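Local atomic coordinates of putative ABC transporter subunit, substrate-binding component (PDB entry 4EVQ), a protein that binds 4-hydroxybenzoate and probably delivers it and related benzoate derivatives to an ABC transporter for uptake. Residues 195-209 and 221-234. Sequence-based numbering, arbitrary orientation. Where two conformers were deposited one is given.
Sequences FQSALAEIASLKPDC and KFIKDYAAANLGIP. With SO4 (sulfate ion), chain F.
With CG of Phe-222 trans to its own backbone N (chi1 -176°) and CG of Phe-195 trans to its carbonyl carbon, the two rings meet as a T-shaped pair. The edge of Phe-222 points at the face of Phe-195, the centroids lie 5.1 Å apart and the planes stand at 88°. CB of Phe-222 lies over the same ring in a CH-pi contact, 4.1 Å from its centroid, while Asp-225 OD2 reaches the ring's edge near its plane. That carboxylate oxygen is gripped by two partners near the start of helix 196-205: its syn lone pair receives Lys-221 NZ in a salt bridge of 2.9 Å, and a water bridges it to Phe-195 N. Lys-221 NZ also bonds to Val-193 O, tying the lysine to the loop before this helix.

Further along, Leu-199 spreads its two methyls over helix 217-228: CD1 rests on the backbone of Asp-225, and CD2 packs 3.6 Å from Tyr-226 CD2. Leu-231 fills the next position, its CD2 lying 3.8 Å from Ala-203 CB and its CD1 over a face of the Tyr-226 ring. Tyr-226 OH donates to Ile-233 O at 2.7 Å, from above the carbonyl plane, and links the helix to the loop that follows it. Ile-233 CD1 touches both Ile-202 CG2 and the ring of Pro-207, with CG2 3.5 Å from Cys-209 CA.

The axes of 196-205 and 221-228 approach to 10.1 Å at 45°, and apolar side chains fill the interface between the two helices and continue onto Val-210 and Val-155 of the central sheet. Helix 196-205, strand 209-213, helix 217-228 and parallel strand 235-238 follow one another in the alternating alpha/beta order of a Rossmann-like lobe, characteristic of type I periplasmic binding proteins.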
loop_
_atom_site.group_PDB
_atom_site.type_symbol
_atom_site.label_atom_id
_atom_site.label_comp_id
_atom_site.label_asym_id
_atom_site.label_seq_id
_atom_site.Cartn_x
_atom_site.Cartn_y
_atom_site.Cartn_z
ATOM N N PHE A 195 -22.648 2.331 5.979
ATOM C CA PHE A 195 -22.529 3.054 4.741
ATOM C C PHE A 195 -23.837 3.491 4.098
ATOM O O PHE A 195 -23.837 4.236 3.100
ATOM C CB PHE A 195 -21.803 2.173 3.721
ATOM C CG PHE A 195 -20.387 1.775 4.113
ATOM C CD1 PHE A 195 -19.435 2.716 4.422
ATOM C CD2 PHE A 195 -20.027 0.457 4.149
ATOM C CE1 PHE A 195 -18.111 2.338 4.730
ATOM C CE2 PHE A 195 -18.723 0.065 4.458
ATOM C CZ PHE A 195 -17.782 1.015 4.731
ATOM N N GLN A 196 -24.964 3.012 4.604
ATOM C CA GLN A 196 -26.220 3.250 3.877
ATOM C C GLN A 196 -26.566 4.724 3.742
ATOM O O GLN A 196 -27.038 5.151 2.696
ATOM C CB GLN A 196 -27.365 2.484 4.536
ATOM C CG GLN A 196 -27.317 0.985 4.306
ATOM C CD GLN A 196 -28.559 0.304 4.823
ATOM O OE1 GLN A 196 -29.554 0.972 5.141
ATOM N NE2 GLN A 196 -28.526 -1.028 4.904
ATOM N N SER A 197 -26.354 5.516 4.777
ATOM C CA SER A 197 -26.682 6.918 4.650
ATOM C C SER A 197 -25.784 7.624 3.615
ATOM O O SER A 197 -26.239 8.525 2.921
ATOM C CB SER A 197 -26.710 7.619 6.003
ATOM O OG SER A 197 -25.442 7.586 6.613
ATOM N N ALA A 198 -24.510 7.232 3.531
ATOM C CA ALA A 198 -23.663 7.787 2.499
ATOM C C ALA A 198 -24.141 7.411 1.107
ATOM O O ALA A 198 -24.100 8.217 0.203
ATOM C CB ALA A 198 -22.217 7.314 2.698
ATOM N N LEU A 199 -24.617 6.178 0.943
ATOM C CA LEU A 199 -25.166 5.732 -0.321
ATOM C C LEU A 199 -26.449 6.483 -0.700
ATOM O O LEU A 199 -26.615 6.848 -1.863
ATOM C CB LEU A 199 -25.395 4.239 -0.294
ATOM C CG LEU A 199 -24.098 3.419 -0.126
ATOM C CD1 LEU A 199 -24.429 1.964 0.130
ATOM C CD2 LEU A 199 -23.149 3.550 -1.260
ATOM N N ALA A 200 -27.298 6.781 0.284
ATOM C CA ALA A 200 -28.494 7.581 0.007
ATOM C C ALA A 200 -28.116 8.994 -0.398
ATOM O O ALA A 200 -28.704 9.571 -1.303
ATOM C CB ALA A 200 -29.390 7.611 1.237
ATOM N N GLU A 201 -27.083 9.548 0.228
ATOM C CA GLU A 201 -26.612 10.870 -0.156
ATOM C C GLU A 201 -26.041 10.865 -1.557
ATOM O O GLU A 201 -26.335 11.737 -2.358
ATOM C CB GLU A 201 -25.583 11.423 0.854
ATOM C CG GLU A 201 -25.253 12.881 0.586
ATOM C CD GLU A 201 -24.242 13.485 1.515
ATOM O OE1 GLU A 201 -23.855 12.839 2.506
ATOM O OE2 GLU A 201 -23.861 14.657 1.260
ATOM N N ILE A 202 -25.219 9.873 -1.872
ATOM C CA ILE A 202 -24.721 9.708 -3.233
ATOM C C ILE A 202 -25.855 9.669 -4.244
ATOM O O ILE A 202 -25.802 10.380 -5.237
ATOM C CB ILE A 202 -23.891 8.429 -3.332
ATOM C CG1 ILE A 202 -22.515 8.673 -2.681
ATOM C CG2 ILE A 202 -23.684 8.008 -4.821
ATOM C CD1 ILE A 202 -21.761 7.407 -2.350
ATOM N N ALA A 203 -26.882 8.850 -3.995
ATOM C CA ALA A 203 -28.012 8.816 -4.945
ATOM C C ALA A 203 -28.602 10.211 -5.158
ATOM O O ALA A 203 -28.892 10.630 -6.287
ATOM C CB ALA A 203 -29.067 7.829 -4.466
ATOM N N SER A 204 -28.779 10.941 -4.076
ATOM C CA SER A 204 -29.439 12.243 -4.151
ATOM C C SER A 204 -28.623 13.236 -4.950
ATOM O O SER A 204 -29.187 14.161 -5.535
ATOM C CB SER A 204 -29.708 12.810 -2.757
ATOM O OG SER A 204 -28.540 13.344 -2.151
ATOM N N LEU A 205 -27.300 13.079 -4.957
ATOM C CA LEU A 205 -26.407 14.017 -5.631
ATOM C C LEU A 205 -26.258 13.750 -7.123
ATOM O O LEU A 205 -25.702 14.580 -7.839
ATOM C CB LEU A 205 -25.004 13.967 -4.981
ATOM C CG LEU A 205 -24.980 14.563 -3.563
ATOM C CD1 LEU A 205 -23.755 14.085 -2.797
ATOM C CD2 LEU A 205 -25.015 16.100 -3.592
ATOM N N LYS A 206 -26.692 12.572 -7.559
ATOM C CA LYS A 206 -26.696 12.180 -8.972
ATOM C C LYS A 206 -25.349 12.408 -9.685
ATOM O O LYS A 206 -25.288 12.967 -10.795
ATOM C CB LYS A 206 -27.822 12.905 -9.743
ATOM C CG LYS A 206 -29.181 12.588 -9.194
ATOM C CD LYS A 206 -30.294 13.367 -9.936
ATOM C CE LYS A 206 -31.661 13.183 -9.261
ATOM N NZ LYS A 206 -32.716 13.831 -10.050
ATOM N N PRO A 207 -24.253 11.925 -9.077
ATOM C CA PRO A 207 -22.983 11.985 -9.791
ATOM C C PRO A 207 -22.921 10.983 -10.949
ATOM O O PRO A 207 -23.754 10.073 -11.027
ATOM C CB PRO A 207 -21.976 11.602 -8.688
ATOM C CG PRO A 207 -22.716 10.594 -7.873
ATOM C CD PRO A 207 -24.134 11.174 -7.806
ATOM N N ASP A 208 -21.936 11.136 -11.829
ATOM C CA ASP A 208 -21.698 10.121 -12.835
ATOM C C ASP A 208 -20.652 9.079 -12.452
ATOM O O ASP A 208 -20.416 8.123 -13.187
ATOM C CB ASP A 208 -21.399 10.724 -14.217
ATOM C CG ASP A 208 -20.095 11.497 -14.308
ATOM O OD1 ASP A 208 -19.264 11.490 -13.379
ATOM O OD2 ASP A 208 -19.833 12.126 -15.360
ATOM N N CYS A 209 -20.114 9.232 -11.240
ATOM C CA CYS A 209 -19.195 8.225 -10.691
ATOM C C CYS A 209 -19.002 8.494 -9.206
ATOM O O CYS A 209 -19.210 9.585 -8.698
ATOM C CB CYS A 209 -17.821 8.290 -11.402
ATOM S SG CYS A 209 -17.003 9.909 -11.336
ATOM N N LYS A 221 -17.541 -4.922 2.676
ATOM C CA LYS A 221 -18.861 -4.488 3.057
ATOM C C LYS A 221 -19.316 -3.335 2.217
ATOM O O LYS A 221 -20.477 -3.300 1.793
ATOM C CB LYS A 221 -18.930 -4.186 4.548
ATOM C CG LYS A 221 -20.379 -3.942 5.027
ATOM C CD LYS A 221 -20.390 -3.826 6.521
ATOM C CE LYS A 221 -21.839 -3.733 7.029
ATOM N NZ LYS A 221 -22.475 -2.499 6.526
ATOM N N PHE A 222 -18.447 -2.398 1.922
ATOM C CA PHE A 222 -18.792 -1.257 1.085
ATOM C C PHE A 222 -19.228 -1.746 -0.276
ATOM O O PHE A 222 -20.238 -1.283 -0.827
ATOM C CB PHE A 222 -17.633 -0.260 0.963
ATOM C CG PHE A 222 -18.010 0.938 0.183
ATOM C CD1 PHE A 222 -18.697 1.975 0.777
ATOM C CD2 PHE A 222 -17.718 1.024 -1.157
ATOM C CE1 PHE A 222 -19.130 3.087 0.028
ATOM C CE2 PHE A 222 -18.139 2.119 -1.901
ATOM C CZ PHE A 222 -18.821 3.146 -1.310
ATOM N N ILE A 223 -18.484 -2.640 -0.879
ATOM C CA ILE A 223 -18.806 -3.158 -2.210
ATOM C C ILE A 223 -20.178 -3.808 -2.204
ATOM O O ILE A 223 -20.986 -3.571 -3.096
ATOM C CB ILE A 223 -17.713 -4.159 -2.666
ATOM C CG1 ILE A 223 -16.423 -3.398 -2.989
ATOM C CG2 ILE A 223 -18.184 -5.030 -3.834
ATOM C CD1 ILE A 223 -15.266 -4.302 -3.146
ATOM N N LYS A 224 -20.440 -4.643 -1.203
ATOM C CA LYS A 224 -21.730 -5.331 -1.075
ATOM C C LYS A 224 -22.847 -4.323 -0.920
ATOM O O LYS A 224 -23.881 -4.394 -1.635
ATOM C CB LYS A 224 -21.675 -6.287 0.117
ATOM C CG LYS A 224 -20.781 -7.491 -0.167
ATOM C CD LYS A 224 -20.831 -8.641 0.847
ATOM C CE LYS A 224 -20.189 -9.911 0.172
ATOM N NZ LYS A 224 -20.172 -11.218 0.914
ATOM N N ASP A 225 -22.667 -3.363 -0.037
ATOM C CA ASP A 225 -23.712 -2.384 0.252
ATOM C C ASP A 225 -23.940 -1.502 -0.977
ATOM O O ASP A 225 -25.090 -1.156 -1.318
ATOM C CB ASP A 225 -23.400 -1.527 1.459
ATOM C CG ASP A 225 -23.419 -2.302 2.774
ATOM O OD1 ASP A 225 -23.932 -3.441 2.789
ATOM O OD2 ASP A 225 -22.917 -1.729 3.774
ATOM N N TYR A 226 -22.881 -1.087 -1.646
ATOM C CA TYR A 226 -22.981 -0.226 -2.826
ATOM C C TYR A 226 -23.804 -0.923 -3.923
ATOM O O TYR A 226 -24.691 -0.320 -4.523
ATOM C CB TYR A 226 -21.572 0.117 -3.305
ATOM C CG TYR A 226 -21.510 1.148 -4.402
ATOM C CD1 TYR A 226 -21.758 0.814 -5.723
ATOM C CD2 TYR A 226 -21.216 2.466 -4.122
ATOM C CE1 TYR A 226 -21.659 1.772 -6.722
ATOM C CE2 TYR A 226 -21.141 3.430 -5.109
ATOM C CZ TYR A 226 -21.377 3.062 -6.419
ATOM O OH TYR A 226 -21.276 4.013 -7.409
ATOM N N ALA A 227 -23.513 -2.189 -4.193
ATOM C CA ALA A 227 -24.230 -2.945 -5.212
ATOM C C ALA A 227 -25.677 -3.067 -4.783
ATOM O O ALA A 227 -26.594 -2.927 -5.622
ATOM C CB ALA A 227 -23.625 -4.312 -5.415
ATOM N N ALA A 228 -25.944 -3.295 -3.516
ATOM C CA ALA A 228 -27.340 -3.507 -3.090
ATOM C C ALA A 228 -28.154 -2.259 -3.189
ATOM O O ALA A 228 -29.407 -2.342 -3.255
ATOM C CB ALA A 228 -27.372 -4.043 -1.691
ATOM N N ALA A 229 -27.535 -1.100 -3.224
ATOM C CA ALA A 229 -28.232 0.161 -3.392
ATOM C C ALA A 229 -28.715 0.415 -4.812
ATOM O O ALA A 229 -29.490 1.358 -5.036
ATOM C CB ALA A 229 -27.374 1.318 -2.888
ATOM N N ASN A 230 -28.263 -0.374 -5.780
ATOM C CA ASN A 230 -28.807 -0.270 -7.141
ATOM C C ASN A 230 -28.736 1.158 -7.701
ATOM O O ASN A 230 -29.738 1.713 -8.197
ATOM C CB ASN A 230 -30.255 -0.764 -7.151
ATOM C CG ASN A 230 -30.361 -2.235 -6.828
ATOM O OD1 ASN A 230 -29.568 -3.045 -7.303
ATOM N ND2 ASN A 230 -31.356 -2.593 -6.025
ATOM N N LEU A 231 -27.546 1.745 -7.633
ATOM C CA LEU A 231 -27.371 3.165 -7.865
ATOM C C LEU A 231 -27.297 3.518 -9.345
ATOM O O LEU A 231 -27.573 4.659 -9.708
ATOM C CB LEU A 231 -26.077 3.632 -7.177
ATOM C CG LEU A 231 -26.113 3.645 -5.662
ATOM C CD1 LEU A 231 -24.677 3.859 -5.157
ATOM C CD2 LEU A 231 -27.031 4.715 -5.133
ATOM N N GLY A 232 -26.923 2.552 -10.189
ATOM C CA GLY A 232 -26.675 2.839 -11.594
ATOM C C GLY A 232 -25.569 3.860 -11.822
ATOM O O GLY A 232 -25.570 4.644 -12.773
ATOM N N ILE A 233 -24.594 3.870 -10.909
ATOM C CA ILE A 233 -23.464 4.799 -10.968
ATOM C C ILE A 233 -22.144 3.986 -10.826
ATOM O O ILE A 233 -22.014 3.176 -9.911
ATOM C CB ILE A 233 -23.513 5.837 -9.789
ATOM C CG1 ILE A 233 -24.763 6.700 -9.876
ATOM C CG2 ILE A 233 -22.257 6.728 -9.784
ATOM C CD1 ILE A 233 -25.101 7.413 -8.534
ATOM N N PRO A 234 -21.198 4.176 -11.723
ATOM C CA PRO A 234 -19.974 3.352 -11.644
ATOM C C PRO A 234 -19.090 3.742 -10.481
ATOM O O PRO A 234 -18.868 4.895 -10.176
ATOM C CB PRO A 234 -19.256 3.654 -12.933
ATOM C CG PRO A 234 -19.755 4.954 -13.385
ATOM C CD PRO A 234 -21.194 5.045 -12.916
HETATM S S SO4 F . -24.320 -10.286 1.687
HETATM O O1 SO4 F . -25.562 -10.957 2.066
HETATM O O2 SO4 F . -23.835 -9.406 2.745
HETATM O O3 SO4 F . -24.549 -9.444 0.509
HETATM O O4 SO4 F . -23.273 -11.252 1.330
HETATM O O HOH W 1 -24.136 -0.015 5.479
#